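Local coordinates for ABC transporter substrate-binding protein (Rhizobium radiobacter, PDB 6TFQ) that holds an open-chain sugar–amino acid conjugate in this crystal and probably serves a bacterial ABC transporter as its extracytoplasmic substrate-binding component, at residues E13-L18 / Y201-N206; D243-A248 / G462-K467. All blocks are in the same frame, centred on the assembly; numbering follows the deposited sequence.

How the contacts relate
Both contacts reach one mixed sheet, contact 1 through strand 198-203 alone, and together they illustrate how a solute-binding protein assembles its framework from distant parts of the chain. Strand 198-203 pairs with strand 5-10, which pairs with 221-223; that strand lies beside 454-467, whose other neighbours include strand 240-255 in contact 2. The two contacts do not touch: their centres lie 18 Å apart and their nearest atoms about 6 Å. Contact 2 comes nearer the bound sugar–glutamate conjugate, with Gly462 about 7 Å away and the Asn205 side chain of contact 1 about 10 Å away. Contact 1 instead grips a separate glucose, contact 2 a sulfate.

Contact 1 (E13-L18 / Y201-N206); sequences EDVTTL and YRFLNN. With GLC (alpha-D-glucopyranose), chain C.
Glu13 and Phe203 bring their backbones to 5.2 Å, CA to CA, where the loop following strand 5-10 passes the end of strand 198-203 with no direct hydrogen bond between the two segments. Packing and bridging do the joining instead. The Phe203 ring presents one face to the loop, and Asp14 CA sits 3.6 Å from the ring centroid, only 1° off the normal, a CH-pi contact. At the far end of the same ring, Val15 CG2 meets CZ at 3.4 Å, approaching obliquely; this methyl lies beside its own backbone N, which also comes close to CZ. The Asp14 carboxylate turns to backbone amides: OD1 accepts from Val15 N and from Gly178 N. With an alanine in place of Phe203, Asp14 CA and Val15 CG2 would probably lose their support and a gap would open beneath the loop.

Beyond the ring the contact becomes polar. Glu13 starts off away from the strand, but a bend at chi2 (-68°) brings its carboxylate back across the Asn205 side chain. OE2 accepts from glucose O2 at 2.8 Å and, weakly, from O1. Asn205 ND2 donates to glucose O1 at 2.8 Å (159°) and also to Gln338 O. A water links the two segments as well: it donates to Glu13 OE1 (2.9 Å) and accepts from Asn205 N (3.0 Å), with a weak bond to Phe203 O. A carboxylate that receives donors on both oxygens is likely to be ionised, a good acceptor for the glucose hydroxyls while Asn205 supplies the N-H.

Contact 2 (D243-A248 / G462-K467); sequences DTIEPA and GTWARK. With SO4 (sulfate ion), chain J.
Asp243 and Trp464 exchange a reciprocal pair of backbone hydrogen bonds, Asp243 N to Trp464 O at 2.8 Å and nearly straight (175°), and Trp464 N to Asp243 O at 3.0 Å. Two residues along, Ile245 N reaches Gly462 O at 2.8 Å (177°), and Gly462 N returns to Ile245 O at 2.8 Å. These are the hydrogen-bonded pairs of an antiparallel strand pairing within the mixed sheet of this family 5 solute-binding protein; Thr244 and Thr463 form the non-hydrogen-bonded pair between them. Past Ile245 the chain turns a corner at Glu246 and the cis-linked Pro247.

At the other end, a sulfate, probably from the crystallisation liquor, is held at the edge of the Arg466 guanidinium. NE donates to O4 at 2.9 Å (167°) and NH2 to O1 at 2.8 Å, so the ion is gripped by two donors of one flat group, with Leu476 N adding a third. The Arg466 chain runs extended from CG to NE, carrying the guanidinium out to the ion. Asp243 stands next to the same sulfate, while its OD2 accepts from Trp472 NE1, which fixes that side of the carboxylate.

Outward from the polar core, Thr244 and Thr463 share a face that meets helix 228-236 at Leu231 and Trp230, and Thr463 OG1 bonds to Asn225 O. The face of Asp243, Ile245 and Trp464 carries the indole, tied through NE1 to Ser482 O. Here Ile245, its chain extended to CD1, lays that methyl obliquely against Trp464 CD1 at 3.3 Å.

Contact 1 (E13-L18 / Y201-N206)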
loop_
_atom_site.group_PDB
_atom_site.type_symbol
_atom_site.label_atom_id
_atom_site.label_comp_id
_atom_site.label_asym_id
_atom_site.label_seq_id
_atom_site.Cartn_x
_atom_site.Cartn_y
_atom_site.Cartn_z
ATOM N N GLU A 13 -9.903 -7.682 -10.219
ATOM C CA GLU A 13 -10.768 -8.784 -10.629
ATOM C C GLU A 13 -11.794 -9.132 -9.578
ATOM O O GLU A 13 -12.856 -9.652 -9.914
ATOM C CB GLU A 13 -9.942 -10.057 -10.965
ATOM C CG GLU A 13 -9.046 -9.927 -12.192
ATOM C CD GLU A 13 -9.721 -9.812 -13.549
ATOM O OE1 GLU A 13 -10.971 -9.852 -13.622
ATOM O OE2 GLU A 13 -8.982 -9.689 -14.551
ATOM N N ASP A 14 -11.475 -8.894 -8.296
ATOM C CA ASP A 14 -12.356 -9.337 -7.214
ATOM C C ASP A 14 -11.896 -8.822 -5.863
ATOM O O ASP A 14 -10.811 -8.257 -5.742
ATOM C CB ASP A 14 -12.306 -10.905 -7.169
ATOM C CG ASP A 14 -13.580 -11.612 -6.737
ATOM O OD1 ASP A 14 -14.501 -10.935 -6.223
ATOM O OD2 ASP A 14 -13.657 -12.834 -6.910
ATOM N N VAL A 15 -12.719 -9.077 -4.838
ATOM C CA VAL A 15 -12.425 -8.842 -3.432
ATOM C C VAL A 15 -11.672 -10.092 -2.978
ATOM O O VAL A 15 -12.157 -11.204 -3.210
ATOM C CB VAL A 15 -13.706 -8.799 -2.551
ATOM C CG1 VAL A 15 -13.394 -8.310 -1.141
ATOM C CG2 VAL A 15 -14.818 -7.999 -3.180
ATOM N N THR A 16 -10.575 -9.927 -2.254
ATOM C CA THR A 16 -9.904 -11.087 -1.669
ATOM C C THR A 16 -10.330 -11.124 -0.189
ATOM O O THR A 16 -10.848 -12.123 0.282
ATOM C CB THR A 16 -8.367 -10.998 -1.835
ATOM O OG1 THR A 16 -8.064 -10.838 -3.216
ATOM C CG2 THR A 16 -7.642 -12.216 -1.260
ATOM N N THR A 17 -10.081 -10.031 0.536
ATOM C CA THR A 17 -10.411 -9.937 1.957
ATOM C C THR A 17 -10.759 -8.509 2.377
ATOM O O THR A 17 -10.070 -7.554 2.008
ATOM C CB THR A 17 -9.298 -10.567 2.858
ATOM O OG1 THR A 17 -9.630 -10.339 4.226
ATOM C CG2 THR A 17 -7.877 -10.030 2.568
ATOM N N LEU A 18 -11.809 -8.385 3.190
ATOM C CA LEU A 18 -12.211 -7.110 3.767
ATOM C C LEU A 18 -11.911 -7.089 5.278
ATOM O O LEU A 18 -12.412 -6.240 6.010
ATOM C CB LEU A 18 -13.656 -6.709 3.395
ATOM C CG LEU A 18 -13.903 -6.532 1.888
ATOM C CD1 LEU A 18 -15.348 -6.208 1.583
ATOM C CD2 LEU A 18 -12.961 -5.474 1.288
ATOM N N TYR A 201 -19.246 -0.629 -6.555
ATOM C CA TYR A 201 -17.797 -0.740 -6.719
ATOM C C TYR A 201 -17.530 -1.921 -7.662
ATOM O O TYR A 201 -17.632 -3.078 -7.263
ATOM C CB TYR A 201 -17.159 -0.920 -5.326
ATOM C CG TYR A 201 -15.650 -0.900 -5.303
ATOM C CD1 TYR A 201 -14.913 -2.068 -5.510
ATOM C CD2 TYR A 201 -14.956 0.260 -4.960
ATOM C CE1 TYR A 201 -13.524 -2.076 -5.392
ATOM C CE2 TYR A 201 -13.569 0.265 -4.842
ATOM C CZ TYR A 201 -12.856 -0.904 -5.057
ATOM O OH TYR A 201 -11.490 -0.895 -4.955
ATOM N N ARG A 202 -17.198 -1.611 -8.917
ATOM C CA ARG A 202 -17.085 -2.590 -9.999
ATOM C C ARG A 202 -15.668 -2.987 -10.398
ATOM O O ARG A 202 -14.782 -2.144 -10.570
ATOM C CB ARG A 202 -17.865 -2.108 -11.230
ATOM C CG ARG A 202 -19.328 -1.850 -10.885
ATOM C CD ARG A 202 -20.032 -1.064 -11.951
ATOM N NE ARG A 202 -21.409 -0.762 -11.576
ATOM C CZ ARG A 202 -22.345 -0.362 -12.431
ATOM N NH1 ARG A 202 -22.061 -0.215 -13.718
ATOM N NH2 ARG A 202 -23.574 -0.115 -12.006
ATOM N N PHE A 203 -15.489 -4.313 -10.532
ATOM C CA PHE A 203 -14.236 -4.972 -10.925
ATOM C C PHE A 203 -14.125 -4.935 -12.443
ATOM O O PHE A 203 -14.822 -5.668 -13.124
ATOM C CB PHE A 203 -14.184 -6.418 -10.364
ATOM C CG PHE A 203 -14.218 -6.399 -8.854
ATOM C CD1 PHE A 203 -13.221 -5.749 -8.128
ATOM C CD2 PHE A 203 -15.270 -6.992 -8.156
ATOM C CE1 PHE A 203 -13.284 -5.670 -6.731
ATOM C CE2 PHE A 203 -15.330 -6.916 -6.758
ATOM C CZ PHE A 203 -14.340 -6.242 -6.057
ATOM N N LEU A 204 -13.319 -3.995 -12.959
ATOM C CA LEU A 204 -13.128 -3.763 -14.386
ATOM C C LEU A 204 -11.632 -3.654 -14.702
ATOM O O LEU A 204 -11.137 -2.576 -15.039
ATOM C CB LEU A 204 -13.912 -2.504 -14.835
ATOM C CG LEU A 204 -15.446 -2.576 -14.771
ATOM C CD1 LEU A 204 -16.051 -1.214 -15.052
ATOM C CD2 LEU A 204 -16.013 -3.640 -15.772
ATOM N N ASN A 205 -10.921 -4.787 -14.572
ATOM C CA ASN A 205 -9.478 -4.890 -14.767
ATOM C C ASN A 205 -8.981 -4.398 -16.132
ATOM O O ASN A 205 -8.019 -3.623 -16.188
ATOM C CB ASN A 205 -8.977 -6.324 -14.499
ATOM C CG ASN A 205 -7.502 -6.329 -14.158
ATOM O OD1 ASN A 205 -7.072 -5.666 -13.214
ATOM N ND2 ASN A 205 -6.683 -7.037 -14.939
ATOM N N ASN A 206 -9.639 -4.831 -17.209
ATOM C CA ASN A 206 -9.290 -4.441 -18.570
ATOM C C ASN A 206 -9.461 -2.917 -18.736
ATOM O O ASN A 206 -10.565 -2.398 -18.537
ATOM C CB ASN A 206 -10.113 -5.233 -19.579
ATOM C CG ASN A 206 -9.727 -4.909 -20.995
ATOM O OD1 ASN A 206 -10.176 -3.915 -21.570
ATOM N ND2 ASN A 206 -8.875 -5.729 -21.578
HETATM C C1 GLC C . -8.649 -8.229 -18.435
HETATM C C2 GLC C . -10.039 -8.814 -18.150
HETATM C C3 GLC C . -10.678 -9.363 -19.421
HETATM C C4 GLC C . -9.907 -8.933 -20.666
HETATM C C5 GLC C . -8.449 -9.388 -20.585
HETATM C C6 GLC C . -7.548 -8.737 -21.615
HETATM O O1 GLC C . -7.969 -7.952 -17.263
HETATM O O2 GLC C . -9.986 -9.821 -17.147
HETATM O O3 GLC C . -12.032 -8.928 -19.511
HETATM O O4 GLC C . -10.524 -9.479 -21.826
HETATM O O5 GLC C . -7.890 -9.097 -19.286
HETATM O O6 GLC C . -6.167 -8.958 -21.344
HETATM O O HOH W 1 -12.358 -7.389 -14.309
#

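Contact 2 (D243-A248 / G462-K467)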
loop_
_atom_site.group_PDB
_atom_site.type_symbol
_atom_site.label_atom_id
_atom_site.label_comp_id
_atom_site.label_asym_id
_atom_site.label_seq_id
_atom_site.Cartn_x
_atom_site.Cartn_y
_atom_site.Cartn_z
ATOM N N ASP A 243 -7.572 13.196 -11.183
ATOM C CA ASP A 243 -6.907 13.328 -9.889
ATOM C C ASP A 243 -5.619 12.506 -9.885
ATOM O O ASP A 243 -5.640 11.308 -10.182
ATOM C CB ASP A 243 -7.827 12.883 -8.743
ATOM C CG ASP A 243 -9.080 13.718 -8.602
ATOM O OD1 ASP A 243 -8.989 14.948 -8.751
ATOM O OD2 ASP A 243 -10.155 13.133 -8.323
ATOM N N THR A 244 -4.505 13.171 -9.577
ATOM C CA THR A 244 -3.165 12.603 -9.452
ATOM C C THR A 244 -2.952 12.651 -7.932
ATOM O O THR A 244 -2.817 13.724 -7.364
ATOM C CB THR A 244 -2.209 13.385 -10.372
ATOM O OG1 THR A 244 -2.486 12.997 -11.719
ATOM C CG2 THR A 244 -0.785 13.147 -10.094
ATOM N N ILE A 245 -3.021 11.479 -7.295
ATOM C CA ILE A 245 -3.088 11.200 -5.849
ATOM C C ILE A 245 -1.784 10.725 -5.179
ATOM O O ILE A 245 -1.215 9.694 -5.544
ATOM C CB ILE A 245 -4.235 10.122 -5.630
ATOM C CG1 ILE A 245 -5.601 10.588 -6.192
ATOM C CG2 ILE A 245 -4.378 9.644 -4.172
ATOM C CD1 ILE A 245 -6.755 9.482 -6.075
ATOM N N GLU A 246 -1.431 11.386 -4.080
ATOM C CA GLU A 246 -0.322 10.963 -3.235
ATOM C C GLU A 246 -0.821 9.794 -2.332
ATOM O O GLU A 246 -2.017 9.706 -2.079
ATOM C CB GLU A 246 0.178 12.141 -2.381
ATOM C CG GLU A 246 1.003 13.151 -3.161
ATOM C CD GLU A 246 1.485 14.364 -2.383
ATOM O OE1 GLU A 246 1.200 14.460 -1.165
ATOM O OE2 GLU A 246 2.151 15.226 -3.002
ATOM N N PRO A 247 0.051 8.886 -1.838
ATOM C CA PRO A 247 1.497 8.840 -2.081
ATOM C C PRO A 247 1.832 8.117 -3.389
ATOM O O PRO A 247 1.022 7.347 -3.910
ATOM C CB PRO A 247 2.023 8.116 -0.834
ATOM C CG PRO A 247 0.909 7.182 -0.423
ATOM C CD PRO A 247 -0.385 7.773 -0.966
ATOM N N ALA A 248 3.035 8.369 -3.906
ATOM C CA ALA A 248 3.531 7.698 -5.084
ATOM C C ALA A 248 3.946 6.265 -4.680
ATOM O O ALA A 248 4.558 6.061 -3.626
ATOM C CB ALA A 248 4.714 8.467 -5.663
ATOM N N GLY A 462 -1.141 7.884 -7.692
ATOM C CA GLY A 462 -2.392 7.236 -8.066
ATOM C C GLY A 462 -3.110 8.079 -9.100
ATOM O O GLY A 462 -3.071 9.304 -9.011
ATOM N N THR A 463 -3.705 7.451 -10.123
ATOM C CA THR A 463 -4.431 8.182 -11.178
ATOM C C THR A 463 -5.868 7.705 -11.264
ATOM O O THR A 463 -6.124 6.499 -11.378
ATOM C CB THR A 463 -3.750 8.074 -12.540
ATOM O OG1 THR A 463 -3.513 6.697 -12.807
ATOM C CG2 THR A 463 -2.469 8.875 -12.619
ATOM N N TRP A 464 -6.793 8.665 -11.175
ATOM C CA TRP A 464 -8.239 8.449 -11.174
ATOM C C TRP A 464 -8.938 9.566 -11.914
ATOM O O TRP A 464 -8.427 10.684 -11.994
ATOM C CB TRP A 464 -8.761 8.391 -9.711
ATOM C CG TRP A 464 -8.178 7.239 -8.946
ATOM C CD1 TRP A 464 -6.923 7.165 -8.407
ATOM C CD2 TRP A 464 -8.772 5.953 -8.756
ATOM N NE1 TRP A 464 -6.696 5.910 -7.908
ATOM C CE2 TRP A 464 -7.818 5.146 -8.093
ATOM C CE3 TRP A 464 -10.060 5.434 -8.971
ATOM C CZ2 TRP A 464 -8.113 3.856 -7.652
ATOM C CZ3 TRP A 464 -10.339 4.141 -8.555
ATOM C CH2 TRP A 464 -9.376 3.372 -7.897
ATOM N N ALA A 465 -10.109 9.272 -12.442
ATOM C CA ALA A 465 -10.919 10.272 -13.111
ATOM C C ALA A 465 -12.293 10.258 -12.487
ATOM O O ALA A 465 -12.770 9.198 -12.077
ATOM C CB ALA A 465 -11.015 9.979 -14.603
ATOM N N ARG A 466 -12.915 11.441 -12.386
ATOM C CA ARG A 466 -14.276 11.581 -11.890
ATOM C C ARG A 466 -15.051 12.441 -12.846
ATOM O O ARG A 466 -14.467 13.283 -13.550
ATOM C CB ARG A 466 -14.337 12.150 -10.451
ATOM C CG ARG A 466 -13.799 13.585 -10.278
ATOM C CD ARG A 466 -14.238 14.211 -8.957
ATOM N NE ARG A 466 -13.720 15.579 -8.778
ATOM C CZ ARG A 466 -14.284 16.678 -9.274
ATOM N NH1 ARG A 466 -15.394 16.596 -9.993
ATOM N NH2 ARG A 466 -13.724 17.861 -9.077
ATOM N N LYS A 467 -16.374 12.259 -12.866
ATOM C CA LYS A 467 -17.245 13.144 -13.648
ATOM C C LYS A 467 -17.367 14.453 -12.849
ATOM O O LYS A 467 -17.283 14.418 -11.621
ATOM C CB LYS A 467 -18.637 12.515 -13.863
ATOM C CG LYS A 467 -18.622 11.234 -14.691
ATOM C CD LYS A 467 -18.184 11.493 -16.145
ATOM C CE LYS A 467 -18.100 10.209 -16.929
ATOM N NZ LYS A 467 -17.482 10.433 -18.260
HETATM S S SO4 J . -10.665 17.274 -7.063
HETATM O O1 SO4 J . -11.762 18.235 -7.144
HETATM O O2 SO4 J . -9.569 17.788 -7.873
HETATM O O3 SO4 J . -10.237 17.099 -5.669
HETATM O O4 SO4 J . -11.147 16.004 -7.616
#